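Local coordinates for protein CAS6A (Thermus thermophilus, PDB 4C97) that probably acts as a CRISPR RNA-processing endoribonuclease of the Cas6 family, cutting RNA in antiviral defence, at residues Glu21-Arg26 and Ala187-Asp192; Val63-Glu68 and Ala72-Arg77; Arg168-Glu173 and Glu209-Trp214. The protein carries 1 engineered substitution. All blocks are in the same frame, centred on the assembly; numbering follows the deposited sequence.

In the fold
Cas6 proteins are built from two ferredoxin-like domains in tandem, and the three contacts sample both halves. Interaction 1 joins the first helix of the N-terminal half to a loop of the C-terminal half, beside a sulfate ion held by Arg-26. Interaction 2, between Val63-Glu68 and Ala72-Arg77, lies inside the N-terminal half and is nested in the loop that interaction 1 closes; their centres are 23 Å apart and their nearest atoms about 5 Å, without touching. Interaction 3 packs two helices of the C-terminal half. Its centre is 33 Å from that of interaction 1, on the opposite side of the chain's centre, and 30 Å from that of interaction 2.

Interaction 1: residues Glu21-Arg26 and Ala187-Asp192. With SO4 (sulfate ion), chain C.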
loop_
_atom_site.group_PDB
_atom_site.type_symbol
_atom_site.label_atom_id
_atom_site.label_comp_id
_atom_site.label_asym_id
_atom_site.label_seq_id
_atom_site.Cartn_x
_atom_site.Cartn_y
_atom_site.Cartn_z
ATOM N N GLU A 21 6.365 -15.584 -1.333
ATOM C CA GLU A 21 7.618 -14.996 -0.897
ATOM C C GLU A 21 7.797 -13.668 -1.633
ATOM O O GLU A 21 7.426 -13.553 -2.794
ATOM C CB GLU A 21 8.757 -15.942 -1.210
ATOM C CG GLU A 21 8.681 -17.198 -0.392
ATOM C CD GLU A 21 9.747 -18.206 -0.746
ATOM O OE1 GLU A 21 10.538 -17.960 -1.689
ATOM O OE2 GLU A 21 9.789 -19.257 -0.065
ATOM N N PRO A 22 8.316 -12.644 -0.938
ATOM C CA PRO A 22 8.461 -11.306 -1.518
ATOM C C PRO A 22 9.144 -11.261 -2.886
ATOM O O PRO A 22 8.620 -10.706 -3.854
ATOM C CB PRO A 22 9.326 -10.591 -0.485
ATOM C CG PRO A 22 8.985 -11.234 0.801
ATOM C CD PRO A 22 8.615 -12.650 0.499
ATOM N N LEU A 23 10.324 -11.862 -2.961
ATOM C CA LEU A 23 11.067 -11.853 -4.220
ATOM C C LEU A 23 10.393 -12.687 -5.319
ATOM O O LEU A 23 10.373 -12.271 -6.482
ATOM C CB LEU A 23 12.515 -12.259 -3.993
ATOM C CG LEU A 23 13.188 -11.101 -3.247
ATOM C CD1 LEU A 23 14.210 -11.599 -2.309
ATOM C CD2 LEU A 23 13.766 -10.087 -4.226
ATOM N N GLY A 24 9.802 -13.824 -4.972
ATOM C CA GLY A 24 9.085 -14.598 -5.981
ATOM C C GLY A 24 7.872 -13.834 -6.524
ATOM O O GLY A 24 7.598 -13.829 -7.747
ATOM N N LEU A 25 7.131 -13.197 -5.616
ATOM C CA LEU A 25 5.994 -12.359 -6.022
ATOM C C LEU A 25 6.446 -11.219 -6.938
ATOM O O LEU A 25 5.882 -11.012 -8.031
ATOM C CB LEU A 25 5.264 -11.804 -4.793
ATOM C CG LEU A 25 4.054 -10.923 -5.098
ATOM C CD1 LEU A 25 3.028 -11.618 -5.975
ATOM C CD2 LEU A 25 3.396 -10.475 -3.788
ATOM N N ARG A 26 7.474 -10.472 -6.514
ATOM C CA ARG A 26 7.935 -9.385 -7.363
ATOM C C ARG A 26 8.459 -9.898 -8.705
ATOM O O ARG A 26 8.229 -9.273 -9.739
ATOM C CB ARG A 26 8.987 -8.515 -6.672
ATOM C CG ARG A 26 9.179 -7.188 -7.394
ATOM C CD ARG A 26 10.088 -6.275 -6.643
ATOM N NE ARG A 26 11.476 -6.724 -6.658
ATOM C CZ ARG A 26 12.445 -6.106 -5.999
ATOM N NH1 ARG A 26 12.173 -5.016 -5.283
ATOM N NH2 ARG A 26 13.678 -6.558 -6.056
ATOM N N ALA A 187 12.565 -7.719 8.537
ATOM C CA ALA A 187 12.325 -7.732 7.104
ATOM C C ALA A 187 13.352 -8.672 6.513
ATOM O O ALA A 187 14.498 -8.298 6.304
ATOM C CB ALA A 187 12.481 -6.346 6.543
ATOM N N ARG A 188 12.933 -9.907 6.268
ATOM C CA ARG A 188 13.882 -10.992 6.056
ATOM C C ARG A 188 14.621 -10.900 4.721
ATOM O O ARG A 188 15.663 -11.532 4.556
ATOM C CB ARG A 188 13.192 -12.357 6.220
ATOM C CG ARG A 188 12.734 -12.712 7.651
ATOM C CD ARG A 188 13.887 -13.024 8.628
ATOM N NE ARG A 188 13.416 -13.635 9.880
ATOM C CZ ARG A 188 14.013 -13.510 11.066
ATOM N NH1 ARG A 188 15.111 -12.780 11.200
ATOM N NH2 ARG A 188 13.507 -14.112 12.136
ATOM N N THR A 189 14.108 -10.113 3.771
ATOM C CA THR A 189 14.812 -9.910 2.506
ATOM C C THR A 189 15.910 -8.860 2.629
ATOM O O THR A 189 16.708 -8.686 1.726
ATOM C CB THR A 189 13.847 -9.439 1.395
ATOM O OG1 THR A 189 13.250 -8.212 1.798
ATOM C CG2 THR A 189 12.754 -10.465 1.160
ATOM N N GLU A 190 15.944 -8.164 3.759
ATOM C CA GLU A 190 16.834 -7.028 3.928
ATOM C C GLU A 190 17.913 -7.317 4.940
ATOM O O GLU A 190 17.837 -8.288 5.701
ATOM C CB GLU A 190 16.031 -5.797 4.376
ATOM C CG GLU A 190 14.892 -5.479 3.448
ATOM C CD GLU A 190 15.349 -5.332 2.009
ATOM O OE1 GLU A 190 16.272 -4.525 1.773
ATOM O OE2 GLU A 190 14.814 -6.059 1.144
ATOM N N VAL A 191 18.935 -6.464 4.917
ATOM C CA VAL A 191 20.025 -6.505 5.869
ATOM C C VAL A 191 19.730 -5.540 7.011
ATOM O O VAL A 191 19.480 -4.361 6.775
ATOM C CB VAL A 191 21.368 -6.069 5.215
ATOM C CG1 VAL A 191 22.525 -6.203 6.202
ATOM C CG2 VAL A 191 21.657 -6.876 3.931
ATOM N N ASP A 192 19.777 -6.058 8.233
ATOM C CA ASP A 192 19.665 -5.260 9.448
ATOM C C ASP A 192 18.474 -4.326 9.404
ATOM O O ASP A 192 18.612 -3.148 9.694
ATOM C CB ASP A 192 20.927 -4.407 9.689
ATOM C CG ASP A 192 22.189 -5.237 9.865
ATOM O OD1 ASP A 192 22.102 -6.350 10.428
ATOM O OD2 ASP A 192 23.276 -4.765 9.456
HETATM S S SO4 C . 15.400 -3.631 -4.391
HETATM O O1 SO4 C . 14.359 -3.936 -3.439
HETATM O O2 SO4 C . 16.477 -2.986 -3.654
HETATM O O3 SO4 C . 15.839 -4.868 -5.016
HETATM O O4 SO4 C . 14.900 -2.754 -5.441
#
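Pro-22, at the start of helix 22-36, meets the methyl group of Thr-189, and this small surface contact bridges the two ferredoxin-like halves of the Cas6 fold: the helix belongs to the N-terminal half, the loop 187-192 to the C-terminal one. The touch is purely apolar: each close pair is carbon to carbon, Pro-22 CB lying 3.8 Å from Thr-189 CG2, and the segments share no hydrogen bond. Its small size shows in the 107 Å² buried over both segments. Glu-21, just before, takes the N-cap position, and its carbonyl receives Leu-25 N in the first turn. Pro-22 also touches Phe-52 of strand 48-55.

One residue on, Leu-23 brings its CD1 branch to the same methyl, at 3.9 Å from Thr-189 CG2, the two side chains running past each other in opposite directions. Thr-189 can offer CG2 to both residues because its chi1 of 60° leaves OG1 turned elsewhere: the hydroxyl donates at 2.7 Å to Glu-190 OE2, which accepts through its anti lone pair, the one away from OE1, and is also hydrogen-bonded to Tyr-235 OH. A type I turn over Ala-187 to Glu-190, closed by Glu-190 N bonding to Ala-187 O at 2.9 Å, presents the threonine.

Arg-26, about a turn further along, takes no part in the apolar touch and instead reaches a sulfate, probably from the crystallisation liquor. Its chain bends at chi3, and the sulfur lies in the guanidinium plane at its edge. Lys-230 NZ binds the same ion and Ser-232 OG is hydrogen-bonded to Arg-26 NH1, consistent with a site suited to an RNA phosphate. The grip is two-pronged: NH1 of Arg-26 donates to sulfate O1 at 3.1 Å (167°), and NH2 of Arg-26 to sulfate O3 at 2.9 Å (164°).

Interaction 2: residues Val63-Glu68 and Ala72-Arg77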
loop_
_atom_site.group_PDB
_atom_site.type_symbol
_atom_site.label_atom_id
_atom_site.label_comp_id
_atom_site.label_asym_id
_atom_site.label_seq_id
_atom_site.Cartn_x
_atom_site.Cartn_y
_atom_site.Cartn_z
ATOM N N VAL A 63 -1.827 -7.240 -6.037
ATOM C CA VAL A 63 -1.141 -6.369 -6.965
ATOM C C VAL A 63 -1.893 -5.056 -7.012
ATOM O O VAL A 63 -3.070 -5.033 -7.389
ATOM C CB VAL A 63 -1.105 -6.991 -8.365
ATOM C CG1 VAL A 63 -0.427 -6.057 -9.369
ATOM C CG2 VAL A 63 -0.407 -8.323 -8.328
ATOM N N SER A 64 -1.217 -3.975 -6.609
ATOM C CA SER A 64 -1.768 -2.630 -6.700
ATOM C C SER A 64 -1.222 -1.940 -7.898
ATOM O O SER A 64 -0.012 -1.916 -8.109
ATOM C CB SER A 64 -1.380 -1.734 -5.516
ATOM O OG SER A 64 -1.840 -2.237 -4.298
ATOM N N LEU A 65 -2.140 -1.312 -8.620
ATOM C CA LEU A 65 -1.861 -0.616 -9.863
ATOM C C LEU A 65 -2.354 0.803 -9.700
ATOM O O LEU A 65 -3.553 1.037 -9.464
ATOM C CB LEU A 65 -2.561 -1.311 -11.024
ATOM C CG LEU A 65 -2.265 -2.814 -11.104
ATOM C CD1 LEU A 65 -3.151 -3.512 -12.129
ATOM C CD2 LEU A 65 -0.773 -3.033 -11.418
ATOM N N LEU A 66 -1.417 1.744 -9.795
ATOM C CA LEU A 66 -1.668 3.133 -9.389
ATOM C C LEU A 66 -1.912 4.098 -10.546
ATOM O O LEU A 66 -2.206 5.285 -10.331
ATOM C CB LEU A 66 -0.506 3.644 -8.516
ATOM C CG LEU A 66 -0.191 2.767 -7.311
ATOM C CD1 LEU A 66 0.970 3.373 -6.555
ATOM C CD2 LEU A 66 -1.392 2.573 -6.382
ATOM N N VAL A 67 -1.828 3.599 -11.782
ATOM C CA VAL A 67 -2.082 4.431 -12.952
ATOM C C VAL A 67 -2.908 3.610 -13.940
ATOM O O VAL A 67 -2.763 2.392 -13.994
ATOM C CB VAL A 67 -0.779 4.935 -13.617
ATOM C CG1 VAL A 67 0.026 5.790 -12.639
ATOM C CG2 VAL A 67 0.064 3.776 -14.092
ATOM N N GLU A 68 -3.795 4.289 -14.661
ATOM C CA GLU A 68 -4.785 3.638 -15.540
ATOM C C GLU A 68 -4.186 2.751 -16.591
ATOM O O GLU A 68 -4.677 1.658 -16.818
ATOM C CB GLU A 68 -5.671 4.681 -16.245
ATOM C CG GLU A 68 -6.243 4.250 -17.638
ATOM C CD GLU A 68 -7.437 3.283 -17.554
ATOM O OE1 GLU A 68 -8.141 3.277 -16.521
ATOM O OE2 GLU A 68 -7.681 2.539 -18.530
ATOM N N ALA A 72 -5.092 -1.044 -17.198
ATOM C CA ALA A 72 -5.699 -1.464 -18.460
ATOM C C ALA A 72 -4.908 -2.606 -19.050
ATOM O O ALA A 72 -5.476 -3.562 -19.571
ATOM C CB ALA A 72 -5.736 -0.307 -19.437
ATOM N N ARG A 73 -3.590 -2.500 -18.990
ATOM C CA ARG A 73 -2.768 -3.565 -19.540
ATOM C C ARG A 73 -2.653 -4.810 -18.671
ATOM O O ARG A 73 -2.639 -5.927 -19.202
ATOM C CB ARG A 73 -1.390 -3.036 -19.845
ATOM C CG ARG A 73 -1.384 -2.108 -21.003
ATOM C CD ARG A 73 -0.042 -1.431 -21.121
ATOM N NE ARG A 73 0.006 -0.518 -22.257
ATOM C CZ ARG A 73 -0.746 0.573 -22.388
ATOM N NH1 ARG A 73 -1.627 0.918 -21.454
ATOM N NH2 ARG A 73 -0.618 1.325 -23.473
ATOM N N LEU A 74 -2.568 -4.635 -17.356
ATOM C CA LEU A 74 -2.279 -5.761 -16.480
ATOM C C LEU A 74 -3.507 -6.511 -15.990
ATOM O O LEU A 74 -3.449 -7.736 -15.844
ATOM C CB LEU A 74 -1.441 -5.317 -15.286
ATOM C CG LEU A 74 0.057 -5.343 -15.559
ATOM C CD1 LEU A 74 0.768 -4.480 -14.557
ATOM C CD2 LEU A 74 0.570 -6.754 -15.483
ATOM N N ALA A 75 -4.608 -5.798 -15.728
ATOM C CA ALA A 75 -5.778 -6.451 -15.151
ATOM C C ALA A 75 -6.230 -7.648 -15.982
ATOM O O ALA A 75 -6.382 -8.744 -15.438
ATOM C CB ALA A 75 -6.931 -5.446 -14.925
ATOM N N PRO A 76 -6.402 -7.470 -17.310
ATOM C CA PRO A 76 -6.825 -8.618 -18.122
ATOM C C PRO A 76 -5.840 -9.774 -18.042
ATOM O O PRO A 76 -6.231 -10.939 -18.047
ATOM C CB PRO A 76 -6.861 -8.053 -19.555
ATOM C CG PRO A 76 -6.910 -6.586 -19.400
ATOM C CD PRO A 76 -6.163 -6.277 -18.141
ATOM N N ARG A 77 -4.557 -9.450 -17.967
ATOM C CA ARG A 77 -3.532 -10.480 -17.885
ATOM C C ARG A 77 -3.607 -11.171 -16.518
ATOM O O ARG A 77 -3.453 -12.383 -16.423
ATOM C CB ARG A 77 -2.155 -9.863 -18.132
ATOM C CG ARG A 77 -1.008 -10.848 -18.124
ATOM C CD ARG A 77 -0.894 -11.615 -19.436
ATOM N NE ARG A 77 0.086 -12.694 -19.328
ATOM C CZ ARG A 77 -0.103 -13.804 -18.619
ATOM N NH1 ARG A 77 -1.239 -13.991 -17.950
ATOM N NH2 ARG A 77 0.846 -14.730 -18.574
#
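Leu-65 and Leu-74 supply the apolar part of this contact, meeting through their branched ends. The CD2 methyl of Leu-65 lies 3.8 Å from CD1 of Leu-74, and the second branch of Leu-65 is used as well, its CD1 reaching CB of Leu-74 at 4.0 Å. Chi1 of Leu-65 (-52°) sets CG anti to the carbonyl carbon and sends it toward the helix, and chi2 (171°) then turns one methyl to each of those two atoms. With the CA atoms of the pair 8.4 Å apart, the two leucine side chains fill the gap between the backbones, crossing obliquely. Leu-74 also touches Phe-29 of helix 22-36, and Leu-65 touches Leu-70, so the pair belongs to a larger apolar layer.

This is the step from the third strand to the second helix of the N-terminal ferredoxin-like domain, beta-alpha-beta-beta-alpha-beta in order: strand 58-65 ends, the chain turns through Leu-66 and Val-67, and helix 68-79 packs back over the sheet. Val-67 holds the N-cap position. On the other face of the strand, Ser-64 OG bonds to the carbonyl of Tyr-224, and Leu-66, just past the strand, touches helix 144-158, both in the C-terminal half.

The one hydrogen bond between the segments is the first-turn backbone bond of the helix, Ala-72 N to Glu-68 O at 2.8 Å.

Polar and apolar atoms mix at the Glu-68 side chain. Its bend at chi2 (77°) lays the carboxylate along its own helix, over the residue four positions later, where OE2 of Glu-68 comes to 3.6 Å from CB of Ala-72. The other oxygen, OE1, is hydrogen-bonded to Ser-4 OG near the chain's start.

Interaction 3: residues Arg168-Glu173 and Glu209-Trp214; sequences REALLE and EEEALW
Ala-170 sets its methyl against the carboxylate end of Glu-211, CB of Ala-170 lying 3.4 Å from OE2 and 3.5 Å from CD of Glu-211. Glu-211 gets there with an outstretched chain: CG is anti to the carbonyl carbon (chi1 -73°) and chi2 stays near 165°, so the acid group crosses the gap between the helices. Its other oxygen, OE1, forms a salt bridge with Arg-174 NH2 at the end of helix 165-174, which probably balances the charge of this buried acid and helps hold the carboxylate beside the alanine.

Leu-171 provides the second patch, with its branches divided between two residues. CD2 of Leu-171 is 3.9 Å from the backbone O of Glu-211, whereas its CD1 is 4.1 Å from CB of Trp-214, the two side chains crossing at about a right angle. Only the root of the tryptophan is met here, since its indole leads away from the helix 168-173.

The local axes come within 10.0 Å at a signed angle of -58°, a steep crossing that confines the overlap to these few residues. In the C-terminal half of Cas6, helix 209-225 thus lies against helix 165-174, from which Leu-171 also touches Leu-215 and Leu-218, while Trp-214 meets Phe-114 edge-to-face and lies on Leu-152 and Leu-155 of helix 144-158.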
loop_
_atom_site.group_PDB
_atom_site.type_symbol
_atom_site.label_atom_id
_atom_site.label_comp_id
_atom_site.label_asym_id
_atom_site.label_seq_id
_atom_site.Cartn_x
_atom_site.Cartn_y
_atom_site.Cartn_z
ATOM N N ARG A 168 0.965 20.757 2.606
ATOM C CA ARG A 168 2.096 19.857 2.824
ATOM C C ARG A 168 2.780 20.169 4.147
ATOM O O ARG A 168 3.052 19.270 4.955
ATOM C CB ARG A 168 3.094 19.969 1.662
ATOM C CG ARG A 168 4.428 19.284 1.902
ATOM C CD ARG A 168 5.363 19.389 0.691
ATOM N NE ARG A 168 5.011 18.442 -0.367
ATOM C CZ ARG A 168 5.612 17.267 -0.569
ATOM N NH1 ARG A 168 6.644 16.877 0.181
ATOM N NH2 ARG A 168 5.205 16.492 -1.556
ATOM N N GLU A 169 3.052 21.449 4.386
ATOM C CA GLU A 169 3.770 21.843 5.588
ATOM C C GLU A 169 2.981 21.444 6.833
ATOM O O GLU A 169 3.542 20.905 7.801
ATOM C CB GLU A 169 4.043 23.361 5.574
ATOM C CG GLU A 169 5.090 23.819 6.573
ATOM C CD GLU A 169 4.547 24.003 7.981
ATOM O OE1 GLU A 169 3.315 24.137 8.162
ATOM O OE2 GLU A 169 5.370 24.021 8.923
ATOM N N ALA A 170 1.677 21.716 6.815
ATOM C CA ALA A 170 0.833 21.283 7.931
ATOM C C ALA A 170 0.861 19.767 8.120
ATOM O O ALA A 170 1.034 19.271 9.235
ATOM C CB ALA A 170 -0.572 21.743 7.719
ATOM N N LEU A 171 0.682 19.031 7.032
ATOM C CA LEU A 171 0.612 17.578 7.144
ATOM C C LEU A 171 1.908 17.015 7.709
ATOM O O LEU A 171 1.886 16.178 8.615
ATOM C CB LEU A 171 0.334 16.942 5.788
ATOM C CG LEU A 171 -1.067 17.171 5.233
ATOM C CD1 LEU A 171 -1.097 16.849 3.765
ATOM C CD2 LEU A 171 -2.119 16.353 6.011
ATOM N N LEU A 172 3.040 17.478 7.183
ATOM C CA LEU A 172 4.316 16.875 7.554
ATOM C C LEU A 172 4.859 17.382 8.878
ATOM O O LEU A 172 5.434 16.615 9.638
ATOM C CB LEU A 172 5.353 17.099 6.463
ATOM C CG LEU A 172 5.007 16.502 5.107
ATOM C CD1 LEU A 172 6.251 16.513 4.213
ATOM C CD2 LEU A 172 4.428 15.117 5.212
ATOM N N GLU A 173 4.667 18.669 9.162
ATOM C CA GLU A 173 5.295 19.288 10.326
ATOM C C GLU A 173 4.395 19.355 11.552
ATOM O O GLU A 173 4.890 19.294 12.672
ATOM C CB GLU A 173 5.774 20.711 9.998
ATOM C CG GLU A 173 6.812 20.757 8.887
ATOM C CD GLU A 173 8.057 19.944 9.230
ATOM O OE1 GLU A 173 8.531 20.028 10.386
ATOM O OE2 GLU A 173 8.551 19.202 8.357
ATOM N N GLU A 209 -10.210 22.809 6.690
ATOM C CA GLU A 209 -11.002 21.799 5.979
ATOM C C GLU A 209 -10.161 21.148 4.880
ATOM O O GLU A 209 -10.143 19.931 4.757
ATOM C CB GLU A 209 -12.273 22.394 5.361
ATOM C CG GLU A 209 -13.149 21.317 4.643
ATOM C CD GLU A 209 -14.472 21.844 4.099
ATOM O OE1 GLU A 209 -14.768 23.045 4.265
ATOM O OE2 GLU A 209 -15.224 21.046 3.496
ATOM N N GLU A 210 -9.448 21.960 4.108
ATOM C CA GLU A 210 -8.615 21.460 3.020
ATOM C C GLU A 210 -7.543 20.476 3.535
ATOM O O GLU A 210 -7.324 19.383 2.987
ATOM C CB GLU A 210 -7.965 22.634 2.286
ATOM C CG GLU A 210 -7.080 22.226 1.131
ATOM C CD GLU A 210 -6.421 23.409 0.427
ATOM O OE1 GLU A 210 -6.135 24.419 1.101
ATOM O OE2 GLU A 210 -6.186 23.315 -0.805
ATOM N N GLU A 211 -6.878 20.869 4.612
ATOM C CA GLU A 211 -5.863 20.008 5.222
ATOM C C GLU A 211 -6.428 18.671 5.706
ATOM O O GLU A 211 -5.816 17.606 5.515
ATOM C CB GLU A 211 -5.199 20.748 6.380
ATOM C CG GLU A 211 -4.246 21.875 5.916
ATOM C CD GLU A 211 -3.852 22.841 7.028
ATOM O OE1 GLU A 211 -4.273 22.629 8.187
ATOM O OE2 GLU A 211 -3.126 23.824 6.736
ATOM N N ALA A 212 -7.587 18.737 6.366
ATOM C CA ALA A 212 -8.238 17.536 6.885
ATOM C C ALA A 212 -8.708 16.631 5.730
ATOM O O ALA A 212 -8.659 15.395 5.811
ATOM C CB ALA A 212 -9.421 17.939 7.798
ATOM N N LEU A 213 -9.153 17.254 4.641
ATOM C CA LEU A 213 -9.483 16.469 3.451
ATOM C C LEU A 213 -8.259 15.737 2.861
ATOM O O LEU A 213 -8.326 14.532 2.547
ATOM C CB LEU A 213 -10.130 17.331 2.380
ATOM C CG LEU A 213 -10.769 16.497 1.293
ATOM C CD1 LEU A 213 -11.967 15.725 1.829
ATOM C CD2 LEU A 213 -11.161 17.387 0.110
ATOM N N TRP A 214 -7.155 16.469 2.689
ATOM C CA TRP A 214 -5.930 15.843 2.233
ATOM C C TRP A 214 -5.489 14.717 3.176
ATOM O O TRP A 214 -5.081 13.647 2.728
ATOM C CB TRP A 214 -4.826 16.896 2.085
ATOM C CG TRP A 214 -4.839 17.538 0.729
ATOM C CD1 TRP A 214 -5.506 18.671 0.354
ATOM C CD2 TRP A 214 -4.182 17.053 -0.456
ATOM N NE1 TRP A 214 -5.295 18.930 -0.983
ATOM C CE2 TRP A 214 -4.490 17.944 -1.504
ATOM C CE3 TRP A 214 -3.367 15.942 -0.720
ATOM C CZ2 TRP A 214 -4.006 17.778 -2.788
ATOM C CZ3 TRP A 214 -2.882 15.778 -2.001
ATOM C CH2 TRP A 214 -3.202 16.689 -3.018
#